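SusD superfamily protein (Bacteroides fragilis NCTC 9343, PDB 3NQP) probably binds sugars at the outer membrane, as a SusD-family protein that would help take up glycans. Local coordinates at residues A[122-127]-A[171-176]; A[126-131]-A[138-143]; A[130-135]-A[165-170]. All blocks are in the same frame, centred on the assembly; numbering follows the deposited sequence.

Contact 1 (A[122-127]-A[171-176]); sequences GLRAFY and KSDLNK
Arg124 of helix 110-135 reaches across to Asp173 of helix 163-181. CB, CG and CD of Arg124 run past the carboxylate, 3.7 to 3.8 Å from Asp173 OD2. The first torsion sets CG opposite the backbone N (chi1 -168°), and a bend at chi3 then turns the guanidinium side-on to the acid. Arg124 NE donates to Asp173 OD2 at 2.8 Å. It meets this oxygen from above the carboxylate plane. Arg124 NH2 donates to Asp173 OD1 at 2.9 Å, and this bond is nearly straight (174°). OD1 is met on its syn side. Together the two bonds form a bidentate salt bridge that restricts rotation of both groups. The remaining nitrogen, NH1, is hydrogen-bonded to Asn96 of helix 89-102.

Asp173 OD2 has further partners. Gln169 NE2 binds it, and a water donates to Asp173 OD2 at 2.8 Å. The same water makes a weak bond to Arg124 O. Several donors therefore gather on one oxygen of the buried Asp173, which would probably favour the charged form of the acid.

Beside the ion pair, Ala125 CB touches Leu174 CD2 at 3.5 Å. The axes of the two short segments pass 8.1 Å apart, consistent with the small alanine side chain between them. The arrangement is an antiparallel helix pair with a buried salt bridge, in keeping with the TPR-like helical part of the SusD fold.

Contact 2 (A[126-131]-A[138-143]); sequences FYYFDL and VPLRLT
The Tyr128 ring takes Leu140 over one face. Leu140 CD2 sits 4.2 Å from the centroid of the Tyr128 ring, offset toward the rim on the CE1 side, in a CH-pi contact. Around the edge, near the ring plane, come Val138 CG2, Pro139 O and Arg141 O. Leu142 CD2 approaches obliquely, 4.3 Å from Tyr128 CE2. The ring is thus bordered by successive residues of the loop as it passes.

The phenol end carries the polar part of the contact. Tyr128 OH donates to Arg141 O at 2.8 Å. The C=O...O angle is 111°, and the hydroxyl is tilted from the carbonyl plane. Arg141 O also accepts from Asn96 ND2, so two donors hold this carbonyl. Arg141 CB lies 3.7 Å from Tyr128 OH.

One helical turn on, Leu131 CB meets Val138 CG1 at 4.0 Å. The chi1 of Val138 (-65°) faces both methyls to the helix: CG1 rests nearest Leu131 CB, while CG2 reaches the edge of the Tyr128 ring and still lies near Leu131 CB. Phe89 and Ile92 of helix 89-102 also touch Tyr128, as does Ile170 of helix 163-181. This is a helix-to-loop contact within the SusD-like N-terminal region. A tyrosine packs on and hydrogen-bonds to the loop that follows its own helix, holding it as it turns back and slants away.

Contact 3 (A[130-135]-A[165-170]); sequences DLYRIY and EVMTQI
Tyr132 and Met167, a selenomethionine, make a Met-aromatic contact between two antiparallel helices of the SusD-like N-terminal region. The axes of the short segments are 10.3 Å apart at closest approach, and their directions differ by 157°. The Tyr132 side chain spans the space between the two helices.

The apolar contacts centre on that side chain. Tyr132 CB meets Val166 CG1 at 4.1 Å and Ile170 CD1 at 4.0 Å. Val166 CG1 lies at the ring edge. Ile170 also touches Tyr128 and Phe129 of helix 110-135.

The polar contacts lie off the interface. Arg133 and Asp130 form a salt bridge within helix 110-135, and Asp130 OD2 is hydrogen-bonded to His42 ND1. Tyr132 OH makes a weak hydrogen bond to Asp222.

The aromatic contact is the closest across the two segments. The Met167 side chain bends at chi2 and chi3, which carries its terminal methyl over the ring. Met167 SE stands above the same face, 5.1 Å from the centroid of the Tyr132 ring. The methyl CE of Met167 lies over the middle of the Tyr132 ring, 3.5 Å from its centroid and 12° off the normal.

From the N terminus, the chain runs along helix 110-135, which supplies the first segment of all three contacts. These segments follow one another with overlaps: contacts 1 and 2 share residues 126 and 127, contacts 2 and 3 share 130 and 131. Contact 2 closes first: the chain leaves the helix and 138-143 folds back against 126-131. Residues 144-155 are not modelled. The chain then enters helix 163-181, whose 165-170 segment closes contact 3 and whose 171-176 segment closes contact 1. Contact 3 lies within the larger loop of contact 1, as expected for an antiparallel hairpin of helices. Together, the contacts tie the connecting loop and helix 163-181 to helix 110-135.

Contact 1 (A[122-127]-A[171-176])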
# COMPACT_ATOMS: atom_id res chain seq x y z
N GLY A 122 -10.09 -6.69 13.52
CA GLY A 122 -9.29 -5.75 12.76
C GLY A 122 -9.03 -6.20 11.34
O GLY A 122 -9.07 -5.41 10.39
N LEU A 123 -8.66 -7.46 11.18
CA LEU A 123 -8.33 -8.02 9.89
C LEU A 123 -9.56 -8.19 9.02
O LEU A 123 -9.47 -8.07 7.79
CB LEU A 123 -7.61 -9.36 10.05
CG LEU A 123 -6.17 -9.27 10.55
CD1 LEU A 123 -5.59 -10.71 10.76
CD2 LEU A 123 -5.25 -8.45 9.65
N ARG A 124 -10.72 -8.41 9.63
CA ARG A 124 -11.92 -8.51 8.82
C ARG A 124 -12.27 -7.13 8.24
O ARG A 124 -12.65 -7.02 7.07
CB ARG A 124 -13.11 -9.08 9.56
CG ARG A 124 -14.25 -9.44 8.62
CD ARG A 124 -15.26 -10.36 9.35
NE ARG A 124 -15.97 -9.63 10.40
CZ ARG A 124 -16.91 -10.17 11.18
NH1 ARG A 124 -17.23 -11.46 11.04
NH2 ARG A 124 -17.54 -9.43 12.06
N ALA A 125 -12.09 -6.07 9.04
CA ALA A 125 -12.18 -4.71 8.54
C ALA A 125 -11.17 -4.46 7.40
O ALA A 125 -11.48 -3.80 6.42
CB ALA A 125 -11.90 -3.70 9.68
N PHE A 126 -9.94 -4.91 7.60
CA PHE A 126 -8.89 -4.69 6.64
C PHE A 126 -9.27 -5.24 5.27
O PHE A 126 -9.15 -4.55 4.27
CB PHE A 126 -7.60 -5.33 7.13
CG PHE A 126 -6.49 -5.27 6.15
CD1 PHE A 126 -5.67 -4.16 6.11
CD2 PHE A 126 -6.25 -6.31 5.29
CE1 PHE A 126 -4.64 -4.10 5.22
CE2 PHE A 126 -5.22 -6.26 4.38
CZ PHE A 126 -4.41 -5.14 4.35
N TYR A 127 -9.69 -6.49 5.23
CA TYR A 127 -10.04 -7.12 3.99
C TYR A 127 -11.26 -6.43 3.38
O TYR A 127 -11.28 -6.12 2.21
CB TYR A 127 -10.33 -8.60 4.19
CG TYR A 127 -9.11 -9.49 4.33
CD1 TYR A 127 -8.12 -9.56 3.33
CD2 TYR A 127 -8.96 -10.31 5.42
CE1 TYR A 127 -7.01 -10.42 3.45
CE2 TYR A 127 -7.86 -11.19 5.54
CZ TYR A 127 -6.90 -11.25 4.56
OH TYR A 127 -5.84 -12.14 4.72
N LYS A 171 -16.84 -0.43 9.87
CA LYS A 171 -16.71 0.42 11.05
C LYS A 171 -17.15 -0.32 12.34
O LYS A 171 -16.54 -0.16 13.40
CB LYS A 171 -17.49 1.73 10.83
CG LYS A 171 -16.75 2.68 9.83
CD LYS A 171 -17.53 3.95 9.48
CE LYS A 171 -16.76 4.94 8.59
NZ LYS A 171 -17.62 6.11 8.17
N SER A 172 -18.19 -1.15 12.26
CA SER A 172 -18.55 -1.97 13.41
C SER A 172 -17.39 -2.86 13.83
O SER A 172 -17.03 -2.94 15.02
CB SER A 172 -19.76 -2.82 13.06
OG SER A 172 -20.05 -3.67 14.13
N ASP A 173 -16.73 -3.47 12.84
CA ASP A 173 -15.55 -4.32 13.11
C ASP A 173 -14.37 -3.58 13.67
O ASP A 173 -13.67 -4.11 14.52
CB ASP A 173 -15.14 -5.15 11.87
CG ASP A 173 -16.10 -6.31 11.59
OD1 ASP A 173 -16.87 -6.66 12.52
OD2 ASP A 173 -16.09 -6.85 10.46
N LEU A 174 -14.15 -2.35 13.22
CA LEU A 174 -13.03 -1.60 13.76
C LEU A 174 -13.30 -1.27 15.24
O LEU A 174 -12.41 -1.37 16.09
CB LEU A 174 -12.81 -0.32 12.98
CG LEU A 174 -12.23 -0.53 11.57
CD1 LEU A 174 -12.36 0.76 10.70
CD2 LEU A 174 -10.78 -1.00 11.63
N ASN A 175 -14.52 -0.85 15.54
CA ASN A 175 -14.89 -0.56 16.94
C ASN A 175 -14.79 -1.79 17.83
O ASN A 175 -14.35 -1.68 18.95
CB ASN A 175 -16.30 0.04 17.06
CG ASN A 175 -16.37 1.50 16.59
OD1 ASN A 175 -15.36 2.22 16.51
ND2 ASN A 175 -17.59 1.95 16.31
N LYS A 176 -15.23 -2.95 17.35
CA LYS A 176 -15.13 -4.18 18.13
C LYS A 176 -13.64 -4.53 18.35
O LYS A 176 -13.27 -4.93 19.43
CB LYS A 176 -15.85 -5.30 17.43
CG LYS A 176 -16.39 -6.38 18.35
CD LYS A 176 -17.55 -5.94 19.21
CE LYS A 176 -18.25 -7.18 19.85
NZ LYS A 176 -18.54 -7.00 21.30
O HOH W 1 -15.51 -5.49 8.05

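Contact 2 (A[126-131]-A[138-143])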
# COMPACT_ATOMS: atom_id res chain seq x y z
N PHE A 126 -9.94 -4.91 7.60
CA PHE A 126 -8.89 -4.69 6.64
C PHE A 126 -9.27 -5.24 5.27
O PHE A 126 -9.15 -4.55 4.27
CB PHE A 126 -7.60 -5.33 7.13
CG PHE A 126 -6.49 -5.27 6.15
CD1 PHE A 126 -5.67 -4.16 6.11
CD2 PHE A 126 -6.25 -6.31 5.29
CE1 PHE A 126 -4.64 -4.10 5.22
CE2 PHE A 126 -5.22 -6.26 4.38
CZ PHE A 126 -4.41 -5.14 4.35
N TYR A 127 -9.69 -6.49 5.23
CA TYR A 127 -10.04 -7.12 3.99
C TYR A 127 -11.26 -6.43 3.38
O TYR A 127 -11.28 -6.12 2.21
CB TYR A 127 -10.33 -8.60 4.19
CG TYR A 127 -9.11 -9.49 4.33
CD1 TYR A 127 -8.12 -9.56 3.33
CD2 TYR A 127 -8.96 -10.31 5.42
CE1 TYR A 127 -7.01 -10.42 3.45
CE2 TYR A 127 -7.86 -11.19 5.54
CZ TYR A 127 -6.90 -11.25 4.56
OH TYR A 127 -5.84 -12.14 4.72
N TYR A 128 -12.28 -6.17 4.18
CA TYR A 128 -13.47 -5.55 3.61
C TYR A 128 -13.24 -4.13 3.10
O TYR A 128 -13.96 -3.67 2.22
CB TYR A 128 -14.66 -5.61 4.59
CG TYR A 128 -15.47 -6.90 4.42
CD1 TYR A 128 -16.20 -7.16 3.25
CD2 TYR A 128 -15.46 -7.86 5.38
CE1 TYR A 128 -16.92 -8.35 3.08
CE2 TYR A 128 -16.20 -9.05 5.24
CZ TYR A 128 -16.93 -9.29 4.09
OH TYR A 128 -17.66 -10.47 3.98
N PHE A 129 -12.24 -3.43 3.64
CA PHE A 129 -11.92 -2.06 3.22
C PHE A 129 -11.22 -2.08 1.85
O PHE A 129 -11.49 -1.20 1.01
CB PHE A 129 -11.09 -1.34 4.29
CG PHE A 129 -10.75 0.10 3.96
CD1 PHE A 129 -11.70 1.00 3.54
CD2 PHE A 129 -9.43 0.56 4.12
CE1 PHE A 129 -11.37 2.32 3.27
CE2 PHE A 129 -9.09 1.86 3.86
CZ PHE A 129 -10.08 2.77 3.43
N ASP A 130 -10.35 -3.06 1.60
CA ASP A 130 -9.85 -3.29 0.22
C ASP A 130 -11.04 -3.58 -0.72
O ASP A 130 -11.14 -2.97 -1.81
CB ASP A 130 -8.82 -4.40 0.16
CG ASP A 130 -7.36 -3.90 0.42
OD1 ASP A 130 -7.16 -2.72 0.77
OD2 ASP A 130 -6.45 -4.73 0.29
N LEU A 131 -11.93 -4.50 -0.32
CA LEU A 131 -13.06 -4.85 -1.19
C LEU A 131 -13.93 -3.61 -1.45
O LEU A 131 -14.37 -3.39 -2.58
CB LEU A 131 -13.89 -6.00 -0.60
CG LEU A 131 -13.18 -7.38 -0.63
CD1 LEU A 131 -14.01 -8.36 0.11
CD2 LEU A 131 -12.89 -7.91 -2.03
N VAL A 138 -20.08 -5.32 -2.16
CA VAL A 138 -19.67 -6.72 -2.31
C VAL A 138 -20.55 -7.58 -1.38
O VAL A 138 -21.19 -7.04 -0.47
CB VAL A 138 -18.19 -6.96 -1.88
CG1 VAL A 138 -17.20 -6.22 -2.82
CG2 VAL A 138 -18.00 -6.63 -0.38
N PRO A 139 -20.58 -8.90 -1.60
CA PRO A 139 -21.33 -9.77 -0.68
C PRO A 139 -20.82 -9.63 0.74
O PRO A 139 -19.61 -9.54 0.95
CB PRO A 139 -21.01 -11.18 -1.19
CG PRO A 139 -20.66 -11.00 -2.61
CD PRO A 139 -19.96 -9.68 -2.68
N LEU A 140 -21.71 -9.55 1.73
CA LEU A 140 -21.27 -9.47 3.12
C LEU A 140 -21.34 -10.85 3.78
O LEU A 140 -22.36 -11.21 4.39
CB LEU A 140 -22.10 -8.47 3.94
CG LEU A 140 -21.66 -7.03 3.93
CD1 LEU A 140 -22.68 -6.17 4.75
CD2 LEU A 140 -20.16 -6.89 4.45
N ARG A 141 -20.25 -11.60 3.65
CA ARG A 141 -20.09 -12.90 4.31
C ARG A 141 -19.54 -12.71 5.71
O ARG A 141 -18.37 -12.33 5.88
CB ARG A 141 -19.17 -13.82 3.50
CG ARG A 141 -19.67 -14.04 2.09
CD ARG A 141 -19.26 -15.37 1.47
NE ARG A 141 -20.21 -15.79 0.42
CZ ARG A 141 -20.19 -15.37 -0.85
NH1 ARG A 141 -19.26 -14.50 -1.28
NH2 ARG A 141 -21.10 -15.83 -1.70
N LEU A 142 -20.39 -12.99 6.69
CA LEU A 142 -20.06 -12.80 8.11
C LEU A 142 -20.22 -14.07 9.00
O LEU A 142 -19.74 -14.09 10.12
CB LEU A 142 -20.90 -11.65 8.69
CG LEU A 142 -20.79 -10.30 7.97
CD1 LEU A 142 -21.80 -9.25 8.51
CD2 LEU A 142 -19.33 -9.81 8.05
N THR A 143 -20.91 -15.09 8.49
CA THR A 143 -21.17 -16.31 9.24
C THR A 143 -20.88 -17.49 8.35
O THR A 143 -19.80 -18.07 8.45
CB THR A 143 -22.63 -16.36 9.73
OG1 THR A 143 -23.51 -16.29 8.60
CG2 THR A 143 -22.93 -15.17 10.70

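Contact 3 (A[130-135]-A[165-170])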
# COMPACT_ATOMS: atom_id res chain seq x y z
N ASP A 130 -10.35 -3.06 1.60
CA ASP A 130 -9.85 -3.29 0.22
C ASP A 130 -11.04 -3.58 -0.72
O ASP A 130 -11.14 -2.97 -1.81
CB ASP A 130 -8.82 -4.40 0.16
CG ASP A 130 -7.36 -3.90 0.42
OD1 ASP A 130 -7.16 -2.72 0.77
OD2 ASP A 130 -6.45 -4.73 0.29
N LEU A 131 -11.93 -4.50 -0.32
CA LEU A 131 -13.06 -4.85 -1.19
C LEU A 131 -13.93 -3.61 -1.45
O LEU A 131 -14.37 -3.39 -2.58
CB LEU A 131 -13.89 -6.00 -0.60
CG LEU A 131 -13.18 -7.38 -0.63
CD1 LEU A 131 -14.01 -8.36 0.11
CD2 LEU A 131 -12.89 -7.91 -2.03
N TYR A 132 -14.15 -2.78 -0.44
CA TYR A 132 -14.96 -1.54 -0.63
C TYR A 132 -14.29 -0.55 -1.57
O TYR A 132 -14.94 0.05 -2.42
CB TYR A 132 -15.22 -0.88 0.73
CG TYR A 132 -15.87 0.47 0.76
CD1 TYR A 132 -15.13 1.61 0.57
CD2 TYR A 132 -17.26 0.59 0.98
CE1 TYR A 132 -15.70 2.85 0.61
CE2 TYR A 132 -17.86 1.85 1.06
CZ TYR A 132 -17.07 2.99 0.88
OH TYR A 132 -17.61 4.25 0.95
N ARG A 133 -12.98 -0.34 -1.43
CA ARG A 133 -12.29 0.59 -2.30
C ARG A 133 -12.15 0.12 -3.75
O ARG A 133 -12.10 0.92 -4.68
CB ARG A 133 -10.92 0.93 -1.72
CG ARG A 133 -11.04 1.71 -0.41
CD ARG A 133 -9.68 2.16 0.10
NE ARG A 133 -8.89 1.04 0.54
CZ ARG A 133 -7.68 1.13 1.04
NH1 ARG A 133 -7.10 2.32 1.21
NH2 ARG A 133 -7.06 0.03 1.42
N ILE A 134 -12.07 -1.19 -3.93
CA ILE A 134 -11.93 -1.78 -5.25
C ILE A 134 -13.29 -1.94 -5.92
O ILE A 134 -13.44 -1.58 -7.05
CB ILE A 134 -11.22 -3.15 -5.17
CG1 ILE A 134 -9.78 -2.97 -4.71
CG2 ILE A 134 -11.31 -3.97 -6.53
CD1 ILE A 134 -8.87 -2.31 -5.75
N TYR A 135 -14.27 -2.47 -5.20
CA TYR A 135 -15.56 -2.87 -5.80
C TYR A 135 -16.76 -2.04 -5.34
O TYR A 135 -17.80 -2.10 -6.00
CB TYR A 135 -15.87 -4.33 -5.46
CG TYR A 135 -14.89 -5.30 -6.04
CD1 TYR A 135 -14.87 -5.57 -7.39
CD2 TYR A 135 -13.94 -5.94 -5.23
CE1 TYR A 135 -13.94 -6.44 -7.94
CE2 TYR A 135 -13.01 -6.81 -5.77
CZ TYR A 135 -13.02 -7.07 -7.12
OH TYR A 135 -12.10 -7.94 -7.66
N GLU A 165 -23.74 -0.36 3.34
CA GLU A 165 -23.87 -1.55 4.19
C GLU A 165 -22.49 -2.15 4.50
O GLU A 165 -22.25 -2.55 5.63
CB GLU A 165 -24.75 -2.61 3.55
CG GLU A 165 -26.23 -2.20 3.48
CD GLU A 165 -27.07 -3.15 2.66
OE1 GLU A 165 -26.67 -3.60 1.59
OE2 GLU A 165 -28.18 -3.44 3.09
N VAL A 166 -21.61 -2.22 3.48
CA VAL A 166 -20.23 -2.77 3.65
C VAL A 166 -19.44 -1.89 4.64
O VAL A 166 -18.75 -2.41 5.55
CB VAL A 166 -19.50 -2.89 2.31
CG1 VAL A 166 -18.05 -3.28 2.49
CG2 VAL A 166 -20.24 -3.92 1.39
N MSE A 167 -19.55 -0.57 4.49
CA MSE A 167 -18.81 0.35 5.37
C MSE A 167 -19.37 0.34 6.79
O MSE A 167 -18.64 0.50 7.76
CB MSE A 167 -18.87 1.79 4.85
CG MSE A 167 -17.97 2.76 5.62
SE MSE A 167 -16.12 2.22 5.88
CE MSE A 167 -15.42 2.44 4.11
N THR A 168 -20.67 0.17 6.92
CA THR A 168 -21.25 0.01 8.26
C THR A 168 -20.56 -1.17 8.98
O THR A 168 -20.20 -1.05 10.15
CB THR A 168 -22.77 -0.12 8.19
OG1 THR A 168 -23.26 1.13 7.71
CG2 THR A 168 -23.39 -0.44 9.55
N GLN A 169 -20.33 -2.26 8.26
CA GLN A 169 -19.74 -3.44 8.82
C GLN A 169 -18.28 -3.22 9.13
O GLN A 169 -17.79 -3.66 10.18
CB GLN A 169 -19.82 -4.61 7.85
CG GLN A 169 -19.25 -5.92 8.44
CD GLN A 169 -20.00 -6.38 9.67
OE1 GLN A 169 -21.22 -6.26 9.75
NE2 GLN A 169 -19.26 -6.93 10.65
N ILE A 170 -17.58 -2.58 8.19
CA ILE A 170 -16.18 -2.26 8.39
C ILE A 170 -16.04 -1.47 9.71
O ILE A 170 -15.21 -1.77 10.55
CB ILE A 170 -15.61 -1.45 7.23
CG1 ILE A 170 -15.41 -2.34 5.99
CG2 ILE A 170 -14.31 -0.86 7.61
CD1 ILE A 170 -15.07 -1.51 4.71